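Local coordinates for T-lymphoma invasion and metastasis-inducing protein 2 (Mus musculus, PDB 3A8P) that acts as a guanine nucleotide exchange factor that specifically activates RAC1, its PHCCEx domain, the part modelled here, being a protein- and membrane-binding module, at residues 90-95 with 104-109; 188-193 with 241-246. All blocks are in the same frame, centred on the assembly; numbering follows the deposited sequence.

Contact 1 of 2, residues 90-95 with 104-109; sequences HVFCLS and FQATSQ
The last beta hairpin of the PH domain, strands 91-95 and 101-105, runs here into the start of the C-terminal helix 109-130 that follows the sheet in this fold. Phe92 and Phe104 form an antiparallel hydrogen-bonded pair: Phe92 N donates a hydrogen bond to Phe104 O at 2.8 Å, and Phe104 N donates one to Phe92 O at 2.9 Å. Two residues further along, beyond the non-hydrogen-bonded pair Val91-Gln105, Ala106 N donates to His90 O (2.8 Å), carrying the pairing past the end of the strand. The two phenylalanines share a face of the sheet. With chi1 at 57°, Phe92 CG sits between its backbone N and carbonyl carbon, which brings one face of the ring against Phe104 CB, 3.4 Å from the Phe92 ring centroid. The rings themselves are nearly parallel, 20° apart, yet slid so far that they barely overlap. Ala106 CB reaches the Phe92 edge, Leu94 CB that of Phe104, and Leu112 of helix 109-130 packs on Phe92. At the helix start Ser108 is the N-cap, its OG accepting from Asp111 N. Ser108 CA lies over the centre of the His90 ring, 3.5 Å from its centroid.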
loop_
_atom_site.group_PDB
_atom_site.type_symbol
_atom_site.label_atom_id
_atom_site.label_comp_id
_atom_site.label_asym_id
_atom_site.label_seq_id
_atom_site.Cartn_x
_atom_site.Cartn_y
_atom_site.Cartn_z
ATOM N N HIS A 90 14.768 12.256 3.896
ATOM C CA HIS A 90 15.006 10.931 3.333
ATOM C C HIS A 90 14.131 9.834 3.944
ATOM O O HIS A 90 14.505 8.655 3.968
ATOM C CB HIS A 90 16.491 10.583 3.480
ATOM C CG HIS A 90 17.397 11.708 3.095
ATOM N ND1 HIS A 90 18.553 12.006 3.787
ATOM C CD2 HIS A 90 17.294 12.640 2.116
ATOM C CE1 HIS A 90 19.118 13.075 3.253
ATOM N NE2 HIS A 90 18.373 13.480 2.239
ATOM N N VAL A 91 12.955 10.224 4.422
ATOM C CA VAL A 91 12.032 9.265 5.003
ATOM C C VAL A 91 11.159 8.638 3.914
ATOM O O VAL A 91 10.771 9.313 2.958
ATOM C CB VAL A 91 11.076 9.941 6.024
ATOM C CG1 VAL A 91 9.999 8.945 6.457
ATOM C CG2 VAL A 91 11.857 10.462 7.232
ATOM N N PHE A 92 10.894 7.342 4.031
ATOM C CA PHE A 92 9.986 6.681 3.105
ATOM C C PHE A 92 9.074 5.786 3.923
ATOM O O PHE A 92 9.391 5.434 5.067
ATOM C CB PHE A 92 10.684 5.897 1.975
ATOM C CG PHE A 92 11.641 4.830 2.423
ATOM C CD1 PHE A 92 12.984 5.131 2.645
ATOM C CD2 PHE A 92 11.233 3.494 2.487
ATOM C CE1 PHE A 92 13.912 4.118 2.910
ATOM C CE2 PHE A 92 12.149 2.473 2.750
ATOM C CZ PHE A 92 13.494 2.785 2.960
ATOM N N CYS A 93 7.942 5.422 3.336
ATOM C CA CYS A 93 6.944 4.648 4.044
ATOM C C CYS A 93 6.518 3.374 3.338
ATOM O O CYS A 93 6.136 3.397 2.173
ATOM C CB CYS A 93 5.719 5.543 4.275
ATOM S SG CYS A 93 4.427 4.830 5.305
ATOM N N LEU A 94 6.583 2.258 4.056
ATOM C CA LEU A 94 6.158 0.986 3.490
ATOM C C LEU A 94 4.878 0.506 4.155
ATOM O O LEU A 94 4.784 0.454 5.382
ATOM C CB LEU A 94 7.232 -0.092 3.660
ATOM C CG LEU A 94 6.870 -1.437 3.003
ATOM C CD1 LEU A 94 8.134 -2.140 2.536
ATOM C CD2 LEU A 94 6.081 -2.312 3.981
ATOM N N SER A 95 3.887 0.182 3.335
ATOM C CA SER A 95 2.630 -0.351 3.834
ATOM C C SER A 95 2.551 -1.744 3.215
ATOM O O SER A 95 2.634 -1.890 1.990
ATOM C CB SER A 95 1.434 0.525 3.409
ATOM O OG SER A 95 1.424 0.815 2.027
ATOM N N PHE A 104 10.768 4.532 7.403
ATOM C CA PHE A 104 12.192 4.267 7.248
ATOM C C PHE A 104 12.876 5.583 6.891
ATOM O O PHE A 104 12.264 6.465 6.290
ATOM C CB PHE A 104 12.455 3.290 6.091
ATOM C CG PHE A 104 12.023 1.880 6.358
ATOM C CD1 PHE A 104 12.846 1.008 7.063
ATOM C CD2 PHE A 104 10.804 1.410 5.878
ATOM C CE1 PHE A 104 12.466 -0.312 7.287
ATOM C CE2 PHE A 104 10.410 0.091 6.096
ATOM C CZ PHE A 104 11.243 -0.772 6.800
ATOM N N GLN A 105 14.143 5.722 7.261
ATOM C CA GLN A 105 14.887 6.911 6.896
ATOM C C GLN A 105 16.175 6.448 6.247
ATOM O O GLN A 105 17.012 5.819 6.897
ATOM C CB GLN A 105 15.215 7.784 8.106
ATOM C CG GLN A 105 16.205 8.902 7.739
ATOM C CD GLN A 105 16.525 9.831 8.893
ATOM O OE1 GLN A 105 16.589 9.409 10.042
ATOM N NE2 GLN A 105 16.748 11.105 8.583
ATOM N N ALA A 106 16.314 6.737 4.958
ATOM C CA ALA A 106 17.493 6.356 4.206
ATOM C C ALA A 106 18.635 7.304 4.560
ATOM O O ALA A 106 18.472 8.185 5.401
ATOM C CB ALA A 106 17.200 6.415 2.726
ATOM N N THR A 107 19.781 7.134 3.911
ATOM C CA THR A 107 20.943 7.974 4.200
ATOM C C THR A 107 21.052 9.162 3.254
ATOM O O THR A 107 21.868 10.057 3.464
ATOM C CB THR A 107 22.248 7.169 4.110
ATOM O OG1 THR A 107 22.484 6.791 2.749
ATOM C CG2 THR A 107 22.157 5.913 4.967
ATOM N N SER A 108 20.222 9.172 2.217
ATOM C CA SER A 108 20.233 10.255 1.235
ATOM C C SER A 108 19.037 10.084 0.313
ATOM O O SER A 108 18.357 9.054 0.364
ATOM C CB SER A 108 21.515 10.204 0.401
ATOM O OG SER A 108 21.517 9.071 -0.460
ATOM N N GLN A 109 18.784 11.082 -0.533
ATOM C CA GLN A 109 17.669 11.005 -1.471
ATOM C C GLN A 109 17.931 9.868 -2.447
ATOM O O GLN A 109 17.022 9.119 -2.793
ATOM C CB GLN A 109 17.509 12.328 -2.235
ATOM C CG GLN A 109 16.487 12.301 -3.387
ATOM C CD GLN A 109 15.079 11.872 -2.960
ATOM O OE1 GLN A 109 14.613 12.209 -1.867
ATOM N NE2 GLN A 109 14.389 11.145 -3.838
#

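Contact 2 of 2, residues 188-193 with 241-246; sequences LEKFHM and ALVCSR
Glu189 and Arg246 meet at about a right angle, the glutamate coming off helix 171-206 and the arginine from segment 241-246. Arg246 NH1 donates to Glu189 OE1 at 2.6 Å in a salt bridge. The carboxylate oxygen lies at the guanidinium edge, whereas NH1 approaches OE1 from above the carboxylate plane, 42° out of it; the two planes are 26° apart. Arg246 runs extended from CG to NE, which carries its charged end across to the long helix. The buried carboxylate has further partners: Glu189 OE2 takes a hydrogen bond from Ser221 N and is joined to Ser224 OG, which also bonds Arg246 NH2. This shared serine, together with the salt bridge, probably restrains the rotation of both groups and favours a charged glutamate.

Val243 fills the middle of the interface, where its CA comes 6.0 Å from Lys190 CA. Its two methyls divide the work. CG1, anti to the backbone N, meets the lysine's aliphatic chain crosswise, tightly, with Lys190 CD 3.3 Å from Val243 CG1; CG2 turns toward the methyl end of Met193, with Met193 CE 4.2 Å from Val243 CG2. The Lys190 chain turns about its CB-CG bond and again about CD-CE, leading the ammonium away to a salt bridge with Asp194. Phe239 adds to the apolar side, touching both Glu189 and Met193. The axes of the short segments 188-193 and 241-245 approach to 10.0 Å with a crossing angle of -126°, a steeply inclined helix-helix packing within the CC-Ex region, between its predicted coiled-coil helix and its last helix.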
loop_
_atom_site.group_PDB
_atom_site.type_symbol
_atom_site.label_atom_id
_atom_site.label_comp_id
_atom_site.label_asym_id
_atom_site.label_seq_id
_atom_site.Cartn_x
_atom_site.Cartn_y
_atom_site.Cartn_z
ATOM N N LEU A 188 -14.286 -0.675 -5.420
ATOM C CA LEU A 188 -13.660 0.346 -6.259
ATOM C C LEU A 188 -12.380 0.914 -5.647
ATOM O O LEU A 188 -11.426 1.218 -6.359
ATOM C CB LEU A 188 -14.653 1.475 -6.540
ATOM C CG LEU A 188 -15.773 1.099 -7.516
ATOM C CD1 LEU A 188 -16.859 2.165 -7.507
ATOM C CD2 LEU A 188 -15.185 0.945 -8.915
ATOM N N GLU A 189 -12.363 1.064 -4.328
ATOM C CA GLU A 189 -11.180 1.589 -3.652
ATOM C C GLU A 189 -10.041 0.579 -3.790
ATOM O O GLU A 189 -8.894 0.950 -4.020
ATOM C CB GLU A 189 -11.490 1.851 -2.177
ATOM C CG GLU A 189 -12.504 2.966 -1.973
ATOM C CD GLU A 189 -12.840 3.192 -0.508
ATOM O OE1 GLU A 189 -13.294 2.230 0.153
ATOM O OE2 GLU A 189 -12.651 4.327 -0.019
ATOM N N LYS A 190 -10.379 -0.698 -3.649
ATOM C CA LYS A 190 -9.417 -1.780 -3.777
ATOM C C LYS A 190 -8.862 -1.796 -5.209
ATOM O O LYS A 190 -7.647 -1.915 -5.404
ATOM C CB LYS A 190 -10.111 -3.110 -3.448
ATOM C CG LYS A 190 -9.295 -4.389 -3.665
ATOM C CD LYS A 190 -8.112 -4.494 -2.717
ATOM C CE LYS A 190 -7.691 -5.948 -2.507
ATOM N NZ LYS A 190 -7.446 -6.676 -3.787
ATOM N N PHE A 191 -9.732 -1.665 -6.212
ATOM C CA PHE A 191 -9.250 -1.677 -7.593
ATOM C C PHE A 191 -8.299 -0.516 -7.829
ATOM O O PHE A 191 -7.265 -0.683 -8.471
ATOM C CB PHE A 191 -10.403 -1.619 -8.606
ATOM C CG PHE A 191 -11.288 -2.842 -8.591
ATOM C CD1 PHE A 191 -10.752 -4.106 -8.356
ATOM C CD2 PHE A 191 -12.660 -2.726 -8.803
ATOM C CE1 PHE A 191 -11.575 -5.247 -8.329
ATOM C CE2 PHE A 191 -13.493 -3.854 -8.781
ATOM C CZ PHE A 191 -12.950 -5.115 -8.544
ATOM N N HIS A 192 -8.656 0.656 -7.311
ATOM C CA HIS A 192 -7.818 1.843 -7.448
ATOM C C HIS A 192 -6.497 1.628 -6.718
ATOM O O HIS A 192 -5.451 2.088 -7.174
ATOM C CB HIS A 192 -8.520 3.072 -6.857
ATOM C CG HIS A 192 -9.517 3.701 -7.777
ATOM N ND1 HIS A 192 -9.147 4.459 -8.865
ATOM C CD2 HIS A 192 -10.872 3.686 -7.770
ATOM C CE1 HIS A 192 -10.230 4.889 -9.488
ATOM N NE2 HIS A 192 -11.289 4.434 -8.844
ATOM N N MET A 193 -6.550 0.937 -5.582
ATOM C CA MET A 193 -5.348 0.687 -4.802
ATOM C C MET A 193 -4.441 -0.268 -5.579
ATOM O O MET A 193 -3.231 -0.045 -5.677
ATOM C CB MET A 193 -5.714 0.108 -3.428
ATOM C CG MET A 193 -4.532 -0.087 -2.478
ATOM S SD MET A 193 -3.599 1.428 -2.126
ATOM C CE MET A 193 -4.871 2.404 -1.273
ATOM N N ALA A 241 -3.420 0.494 3.926
ATOM C CA ALA A 241 -3.624 -0.283 5.143
ATOM C C ALA A 241 -5.115 -0.483 5.382
ATOM O O ALA A 241 -5.543 -1.562 5.807
ATOM C CB ALA A 241 -2.991 0.423 6.332
ATOM N N LEU A 242 -5.907 0.551 5.104
ATOM C CA LEU A 242 -7.353 0.456 5.285
ATOM C C LEU A 242 -7.948 -0.569 4.320
ATOM O O LEU A 242 -8.777 -1.391 4.710
ATOM C CB LEU A 242 -8.017 1.819 5.071
ATOM C CG LEU A 242 -9.535 1.801 5.285
ATOM C CD1 LEU A 242 -9.825 1.398 6.733
ATOM C CD2 LEU A 242 -10.132 3.167 4.966
ATOM N N VAL A 243 -7.521 -0.532 3.059
ATOM C CA VAL A 243 -8.024 -1.488 2.081
ATOM C C VAL A 243 -7.645 -2.916 2.483
ATOM O O VAL A 243 -8.429 -3.854 2.301
ATOM C CB VAL A 243 -7.481 -1.195 0.660
ATOM C CG1 VAL A 243 -7.821 -2.345 -0.278
ATOM C CG2 VAL A 243 -8.101 0.097 0.119
ATOM N N CYS A 244 -6.445 -3.087 3.032
ATOM C CA CYS A 244 -6.002 -4.415 3.451
ATOM C C CYS A 244 -6.802 -4.928 4.640
ATOM O O CYS A 244 -7.081 -6.119 4.732
ATOM C CB CYS A 244 -4.513 -4.406 3.824
ATOM S SG CYS A 244 -3.378 -4.156 2.446
ATOM N N SER A 245 -7.176 -4.033 5.552
ATOM C CA SER A 245 -7.922 -4.447 6.735
ATOM C C SER A 245 -9.262 -5.070 6.368
ATOM O O SER A 245 -9.859 -5.782 7.164
ATOM C CB SER A 245 -8.139 -3.258 7.682
ATOM O OG SER A 245 -9.018 -2.301 7.122
ATOM N N ARG A 246 -9.723 -4.808 5.151
ATOM C CA ARG A 246 -10.993 -5.348 4.684
ATOM C C ARG A 246 -10.830 -6.709 4.017
ATOM O O ARG A 246 -11.814 -7.327 3.625
ATOM C CB ARG A 246 -11.642 -4.373 3.700
ATOM C CG ARG A 246 -11.979 -3.023 4.303
ATOM C CD ARG A 246 -12.208 -2.001 3.211
ATOM N NE ARG A 246 -12.499 -0.677 3.747
ATOM C CZ ARG A 246 -12.576 0.422 3.007
ATOM N NH1 ARG A 246 -12.380 0.349 1.698
ATOM N NH2 ARG A 246 -12.843 1.592 3.577
#

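Contact 1 belongs to the PH domain and contact 2 to the CC-Ex region, and in sequence the first is complete before the second begins. Their centres stand 23 Å apart, but the nearest atoms come within about 5 Å without touching. Helix 236-245 touches both sides: its residues 241-245, with Arg246 after them in the chain, pack against helix 171-206, while His240, just before Ala241, bonds through ND1 to Ser95 OG at the end of strand 91-95. Ser237 also touches Cys93 and Ser95, and Met193 touches His240. The final helix thus joins the PH sheet to helix 171-206, part of which is predicted to be coiled coil, consistent with PH and CC-Ex forming one PHCCEx module.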